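MaoC-like dehydratase (Phytophthora Capsici, PDB 3KH8) probably acts as a lyase that hydrates or dehydrates acyl-thioester substrates, as MaoC-like and hydratase 2 enzymes with hot dog folds do. Local coordinates at residues A[90-95]-A[163-168]; A[219-224]-A[232-237]. All coordinates share one frame; numbering follows the deposited sequence.

Contact 1 of 2, residues A[90-95]-A[163-168]; sequences CLPFKG and TQTQFE
Leu91 lies over the Phe167 ring while Pro92 meets the same ring at its edge, and these two approaches account for most of the 149 Å² buried here. Leu91 CD1 stands 4.3 Å above the plane of the Phe167 ring, over its centre, and Leu91 CB comes down on the outer end, 3.5 Å from Phe167 CZ. In Pro92 the touching atoms are those of the pyrrolidine: Pro92 CD lies close to the ring plane, 3.9 Å from Phe167 CZ, so the proline borders the aromatic rather than stacking on it. The opposite face is taken by the strand's own Thr165, whose CG2 is 3.5 Å above the Phe167 plane and offset toward the rim. That methyl also reaches the proline, with Thr165 CG2 and Pro92 CG 4.4 Å apart. Phe167 places CG beside its backbone N, anti to the carbonyl carbon (chi1 -74°), and the benzyl group thereby extends to helix 91-94 across a CA-CA separation of 9.1 Å between Phe167 and Leu91. No hydrogen bond joins the segments; the contact is apolar, and all four touching residues are buried. The short helix therefore packs against a face of the curled antiparallel hot dog sheet: Leu91 reaches Ala52 on strand 48-54 and Leu143 on strand 141-154, while Phe167 also touches Tyr50 and, on strand 172-184, Val174 and Leu177.

Contact 2 of 2, residues A[219-224]-A[232-237]; sequences QAQVYR and LHIDPE
Ile234 lies across the guanidinium of Arg224. Arg224 lies inside, and Ile234 directly follows, the sequence from Tyr223 through His233, which closely resembles, though not at every position, the hydratase 2 motif of MaoC-like hot dog enzymes, a region associated with the active site in this family. The packing contacts come first. Ile234 CG2 sits over one face of the guanidinium, 3.8 Å from Arg224 NE, while Ile234 CD1 lies 3.8 Å from the methylene Arg224 CD; the two side chains cross at about a right angle. Arg224 gets there through a bend at chi3 (-64°), which turns its flat end toward the isoleucine. Gln221 adds its aliphatic part, CG resting 3.9 Å from Ile234 CD1. One residue before Gln221 in the chain, the methyl Ala220 CB rests against a backbone carbonyl, 3.3 Å from His233 O, and lies 4.1 Å from His233 CB.

Polar bonding between the segments is absent, and the polar ends are held by other partners. Arg224 NH2 bonds Tyr229 O and forms a salt bridge with Glu76 of the second subunit, whose Ser69 O accepts from Gln221 NE2; the contact thus also belongs to the dimer interface. His233 donates from ND1 to Ile248 O, and its ring stacks on that of His250, which fixes the imidazole in orientation.

The last kind is a helix cap. At the N-cap of helix 236-241, Asp235 OD1 accepts from Glu237 N at 3.0 Å, the donor lying 44° out of the carboxylate plane.

Both contacts are buried, but differently. The centre of contact 1 is about 11 Å from the centre of the chain, in the N-terminal hydratase 2 part, and the contact joins a short helix to a sheet strand through aliphatic and aromatic groups alone. Contact 2, its centre about 17 Å from that of the chain, belongs to the MaoC-like part and joins segments only eight residues apart in sequence; its larger area, 233 Å², combines apolar packing with charged and amide ends, some paired with the second subunit. The contacts share no helix or strand and their centres are about 22 Å apart, yet the residue just before helix 91-94 touches helix 219-223, Cys90 SG packing 3.9 Å from Tyr223 OH and linking the two parts there.

Contact 1 of 2, residues A[90-95]-A[163-168]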
loop_
_atom_site.group_PDB
_atom_site.type_symbol
_atom_site.label_atom_id
_atom_site.label_comp_id
_atom_site.label_asym_id
_atom_site.label_seq_id
_atom_site.Cartn_x
_atom_site.Cartn_y
_atom_site.Cartn_z
ATOM N N CYS A 90 6.599 13.019 -2.681
ATOM C CA CYS A 90 6.116 12.505 -1.402
ATOM C C CYS A 90 7.043 12.834 -0.240
ATOM O O CYS A 90 6.605 12.869 0.905
ATOM C CB CYS A 90 5.913 10.987 -1.481
ATOM S SG CYS A 90 4.552 10.524 -2.549
ATOM N N LEU A 91 8.318 13.070 -0.540
ATOM C CA LEU A 91 9.346 13.222 0.503
ATOM C C LEU A 91 9.151 14.406 1.469
ATOM O O LEU A 91 9.441 14.264 2.663
ATOM C CB LEU A 91 10.758 13.205 -0.101
ATOM C CG LEU A 91 11.202 11.894 -0.763
ATOM C CD1 LEU A 91 12.479 12.094 -1.566
ATOM C CD2 LEU A 91 11.374 10.758 0.260
ATOM N N PRO A 92 8.649 15.560 0.975
ATOM C CA PRO A 92 8.319 16.647 1.906
ATOM C C PRO A 92 7.195 16.309 2.889
ATOM O O PRO A 92 7.127 16.907 3.961
ATOM C CB PRO A 92 7.881 17.786 0.976
ATOM C CG PRO A 92 8.547 17.495 -0.309
ATOM C CD PRO A 92 8.516 16.004 -0.427
ATOM N N PHE A 93 6.319 15.372 2.528
ATOM C CA PHE A 93 5.293 14.888 3.452
ATOM C C PHE A 93 5.903 13.887 4.442
ATOM O O PHE A 93 5.662 13.953 5.652
ATOM C CB PHE A 93 4.154 14.195 2.698
ATOM C CG PHE A 93 3.367 15.104 1.791
ATOM C CD1 PHE A 93 2.219 15.741 2.254
ATOM C CD2 PHE A 93 3.755 15.297 0.467
ATOM C CE1 PHE A 93 1.477 16.575 1.414
ATOM C CE2 PHE A 93 3.019 16.134 -0.383
ATOM C CZ PHE A 93 1.881 16.773 0.095
ATOM N N LYS A 94 6.687 12.963 3.902
ATOM C CA LYS A 94 7.190 11.807 4.643
ATOM C C LYS A 94 8.303 12.152 5.636
ATOM O O LYS A 94 8.347 11.605 6.747
ATOM C CB LYS A 94 7.686 10.747 3.656
ATOM C CG LYS A 94 7.905 9.376 4.266
ATOM C CD LYS A 94 8.716 8.498 3.340
ATOM C CE LYS A 94 8.903 7.123 3.938
ATOM N NZ LYS A 94 9.985 7.106 4.961
ATOM N N GLY A 95 9.195 13.055 5.231
ATOM C CA GLY A 95 10.425 13.309 5.976
ATOM C C GLY A 95 11.152 11.995 6.217
ATOM O O GLY A 95 11.408 11.237 5.281
ATOM N N THR A 163 6.524 27.377 -3.580
ATOM C CA THR A 163 7.489 26.831 -2.623
ATOM C C THR A 163 8.392 25.814 -3.316
ATOM O O THR A 163 7.924 24.794 -3.838
ATOM C CB THR A 163 6.789 26.182 -1.401
ATOM O OG1 THR A 163 5.995 27.165 -0.726
ATOM C CG2 THR A 163 7.808 25.602 -0.419
ATOM N N GLN A 164 9.689 26.112 -3.317
ATOM C CA GLN A 164 10.687 25.267 -3.942
ATOM C C GLN A 164 11.309 24.316 -2.925
ATOM O O GLN A 164 11.575 24.698 -1.788
ATOM C CB GLN A 164 11.772 26.132 -4.584
ATOM C CG GLN A 164 12.903 25.363 -5.247
ATOM C CD GLN A 164 13.931 26.284 -5.877
ATOM O OE1 GLN A 164 13.613 27.064 -6.770
ATOM N NE2 GLN A 164 15.173 26.198 -5.409
ATOM N N THR A 165 11.530 23.079 -3.353
ATOM C CA THR A 165 12.247 22.094 -2.551
ATOM C C THR A 165 13.362 21.491 -3.390
ATOM O O THR A 165 13.122 20.978 -4.482
ATOM C CB THR A 165 11.308 20.981 -2.033
ATOM O OG1 THR A 165 10.278 21.564 -1.233
ATOM C CG2 THR A 165 12.080 19.966 -1.189
ATOM N N GLN A 166 14.583 21.575 -2.876
ATOM C CA GLN A 166 15.726 20.943 -3.513
ATOM C C GLN A 166 16.196 19.755 -2.678
ATOM O O GLN A 166 16.469 19.898 -1.484
ATOM C CB GLN A 166 16.861 21.954 -3.701
ATOM C CG GLN A 166 16.607 22.982 -4.796
ATOM C CD GLN A 166 17.701 24.029 -4.881
ATOM O OE1 GLN A 166 17.772 24.941 -4.054
ATOM N NE2 GLN A 166 18.561 23.905 -5.885
ATOM N N PHE A 167 16.262 18.583 -3.306
ATOM C CA PHE A 167 16.807 17.392 -2.661
ATOM C C PHE A 167 18.190 17.068 -3.194
ATOM O O PHE A 167 18.443 17.145 -4.400
ATOM C CB PHE A 167 15.885 16.182 -2.826
ATOM C CG PHE A 167 14.652 16.240 -1.976
ATOM C CD1 PHE A 167 14.742 16.151 -0.586
ATOM C CD2 PHE A 167 13.398 16.386 -2.562
ATOM C CE1 PHE A 167 13.606 16.209 0.204
ATOM C CE2 PHE A 167 12.253 16.439 -1.779
ATOM C CZ PHE A 167 12.356 16.353 -0.392
ATOM N N GLU A 168 19.076 16.702 -2.274
ATOM C CA GLU A 168 20.461 16.379 -2.589
ATOM C C GLU A 168 21.002 15.324 -1.625
ATOM O O GLU A 168 20.490 15.161 -0.517
ATOM C CB GLU A 168 21.326 17.645 -2.517
ATOM C CG GLU A 168 21.181 18.423 -1.205
ATOM C CD GLU A 168 22.019 19.687 -1.150
ATOM O OE1 GLU A 168 22.270 20.306 -2.207
ATOM O OE2 GLU A 168 22.420 20.070 -0.036
#

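Contact 2 of 2, residues A[219-224]-A[232-237]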
loop_
_atom_site.group_PDB
_atom_site.type_symbol
_atom_site.label_atom_id
_atom_site.label_comp_id
_atom_site.label_asym_id
_atom_site.label_seq_id
_atom_site.Cartn_x
_atom_site.Cartn_y
_atom_site.Cartn_z
ATOM N N GLN A 219 -8.685 4.104 -3.902
ATOM C CA GLN A 219 -7.345 4.513 -4.329
ATOM C C GLN A 219 -6.672 5.476 -3.350
ATOM O O GLN A 219 -5.473 5.356 -3.096
ATOM C CB GLN A 219 -7.385 5.126 -5.736
ATOM C CG GLN A 219 -6.022 5.272 -6.406
ATOM C CD GLN A 219 -5.525 3.981 -7.035
ATOM O OE1 GLN A 219 -4.371 3.586 -6.842
ATOM N NE2 GLN A 219 -6.389 3.317 -7.795
ATOM N N ALA A 220 -7.437 6.422 -2.800
ATOM C CA ALA A 220 -6.886 7.383 -1.837
ATOM C C ALA A 220 -6.470 6.722 -0.524
ATOM O O ALA A 220 -5.539 7.186 0.135
ATOM C CB ALA A 220 -7.872 8.519 -1.573
ATOM N N GLN A 221 -7.159 5.644 -0.152
ATOM C CA GLN A 221 -6.833 4.894 1.071
ATOM C C GLN A 221 -5.453 4.253 0.971
ATOM O O GLN A 221 -4.766 4.074 1.984
ATOM C CB GLN A 221 -7.878 3.812 1.355
ATOM C CG GLN A 221 -9.309 4.317 1.558
ATOM C CD GLN A 221 -10.241 3.224 2.060
ATOM O OE1 GLN A 221 -9.899 2.043 2.025
ATOM N NE2 GLN A 221 -11.422 3.615 2.531
ATOM N N VAL A 222 -5.055 3.909 -0.254
ATOM C CA VAL A 222 -3.741 3.313 -0.500
ATOM C C VAL A 222 -2.702 4.405 -0.756
ATOM O O VAL A 222 -1.611 4.375 -0.184
ATOM C CB VAL A 222 -3.767 2.305 -1.690
ATOM C CG1 VAL A 222 -2.419 1.591 -1.829
ATOM C CG2 VAL A 222 -4.875 1.281 -1.496
ATOM N N TYR A 223 -3.049 5.376 -1.602
ATOM C CA TYR A 223 -2.108 6.450 -1.947
ATOM C C TYR A 223 -1.639 7.264 -0.735
ATOM O O TYR A 223 -0.471 7.651 -0.662
ATOM C CB TYR A 223 -2.659 7.379 -3.044
ATOM C CG TYR A 223 -1.660 8.456 -3.398
ATOM C CD1 TYR A 223 -0.588 8.185 -4.245
ATOM C CD2 TYR A 223 -1.753 9.730 -2.840
ATOM C CE1 TYR A 223 0.353 9.160 -4.544
ATOM C CE2 TYR A 223 -0.809 10.714 -3.131
ATOM C CZ TYR A 223 0.234 10.420 -3.986
ATOM O OH TYR A 223 1.167 11.374 -4.280
ATOM N N ARG A 224 -2.536 7.513 0.218
ATOM C CA ARG A 224 -2.194 8.312 1.409
ATOM C C ARG A 224 -1.039 7.726 2.235
ATOM O O ARG A 224 -0.382 8.442 3.003
ATOM C CB ARG A 224 -3.426 8.556 2.289
ATOM C CG ARG A 224 -4.029 7.322 2.959
ATOM C CD ARG A 224 -5.465 7.606 3.411
ATOM N NE ARG A 224 -5.528 8.639 4.450
ATOM C CZ ARG A 224 -5.357 8.412 5.750
ATOM N NH1 ARG A 224 -5.119 7.179 6.190
ATOM N NH2 ARG A 224 -5.433 9.420 6.618
ATOM N N LEU A 232 -9.217 15.161 4.069
ATOM C CA LEU A 232 -9.977 15.518 2.868
ATOM C C LEU A 232 -10.129 14.332 1.906
ATOM O O LEU A 232 -11.144 14.208 1.217
ATOM C CB LEU A 232 -9.309 16.711 2.159
ATOM C CG LEU A 232 -9.907 17.266 0.854
ATOM C CD1 LEU A 232 -11.312 17.817 1.064
ATOM C CD2 LEU A 232 -9.000 18.324 0.239
ATOM N N HIS A 233 -9.133 13.451 1.882
ATOM C CA HIS A 233 -9.113 12.351 0.917
ATOM C C HIS A 233 -9.707 11.034 1.428
ATOM O O HIS A 233 -9.730 10.035 0.702
ATOM C CB HIS A 233 -7.688 12.144 0.389
ATOM C CG HIS A 233 -7.044 13.406 -0.096
ATOM N ND1 HIS A 233 -7.534 14.126 -1.164
ATOM C CD2 HIS A 233 -5.966 14.089 0.354
ATOM C CE1 HIS A 233 -6.779 15.191 -1.359
ATOM N NE2 HIS A 233 -5.819 15.192 -0.453
ATOM N N ILE A 234 -10.216 11.033 2.658
ATOM C CA ILE A 234 -10.714 9.791 3.254
ATOM C C ILE A 234 -12.001 9.930 4.091
ATOM O O ILE A 234 -12.869 9.057 4.037
ATOM C CB ILE A 234 -9.576 9.036 4.020
ATOM C CG1 ILE A 234 -10.037 7.637 4.454
ATOM C CG2 ILE A 234 -9.035 9.879 5.178
ATOM C CD1 ILE A 234 -8.910 6.659 4.709
ATOM N N ASP A 235 -12.118 11.019 4.849
ATOM C CA ASP A 235 -13.263 11.238 5.735
ATOM C C ASP A 235 -14.387 11.943 4.974
ATOM O O ASP A 235 -14.256 13.122 4.636
ATOM C CB ASP A 235 -12.837 12.060 6.961
ATOM C CG ASP A 235 -13.928 12.158 8.035
ATOM O OD1 ASP A 235 -15.107 11.830 7.779
ATOM O OD2 ASP A 235 -13.594 12.578 9.161
ATOM N N PRO A 236 -15.497 11.223 4.705
ATOM C CA PRO A 236 -16.619 11.786 3.945
ATOM C C PRO A 236 -17.221 13.021 4.611
ATOM O O PRO A 236 -17.682 13.927 3.914
ATOM C CB PRO A 236 -17.646 10.647 3.921
ATOM C CG PRO A 236 -16.876 9.416 4.230
ATOM C CD PRO A 236 -15.780 9.847 5.152
ATOM N N GLU A 237 -17.204 13.058 5.942
ATOM C CA GLU A 237 -17.745 14.191 6.698
ATOM C C GLU A 237 -16.917 15.462 6.518
ATOM O O GLU A 237 -17.474 16.554 6.414
ATOM C CB GLU A 237 -17.898 13.843 8.185
ATOM C CG GLU A 237 -19.000 12.823 8.479
ATOM C CD GLU A 237 -20.360 13.238 7.928
ATOM O OE1 GLU A 237 -20.882 14.300 8.340
ATOM O OE2 GLU A 237 -20.907 12.498 7.079
#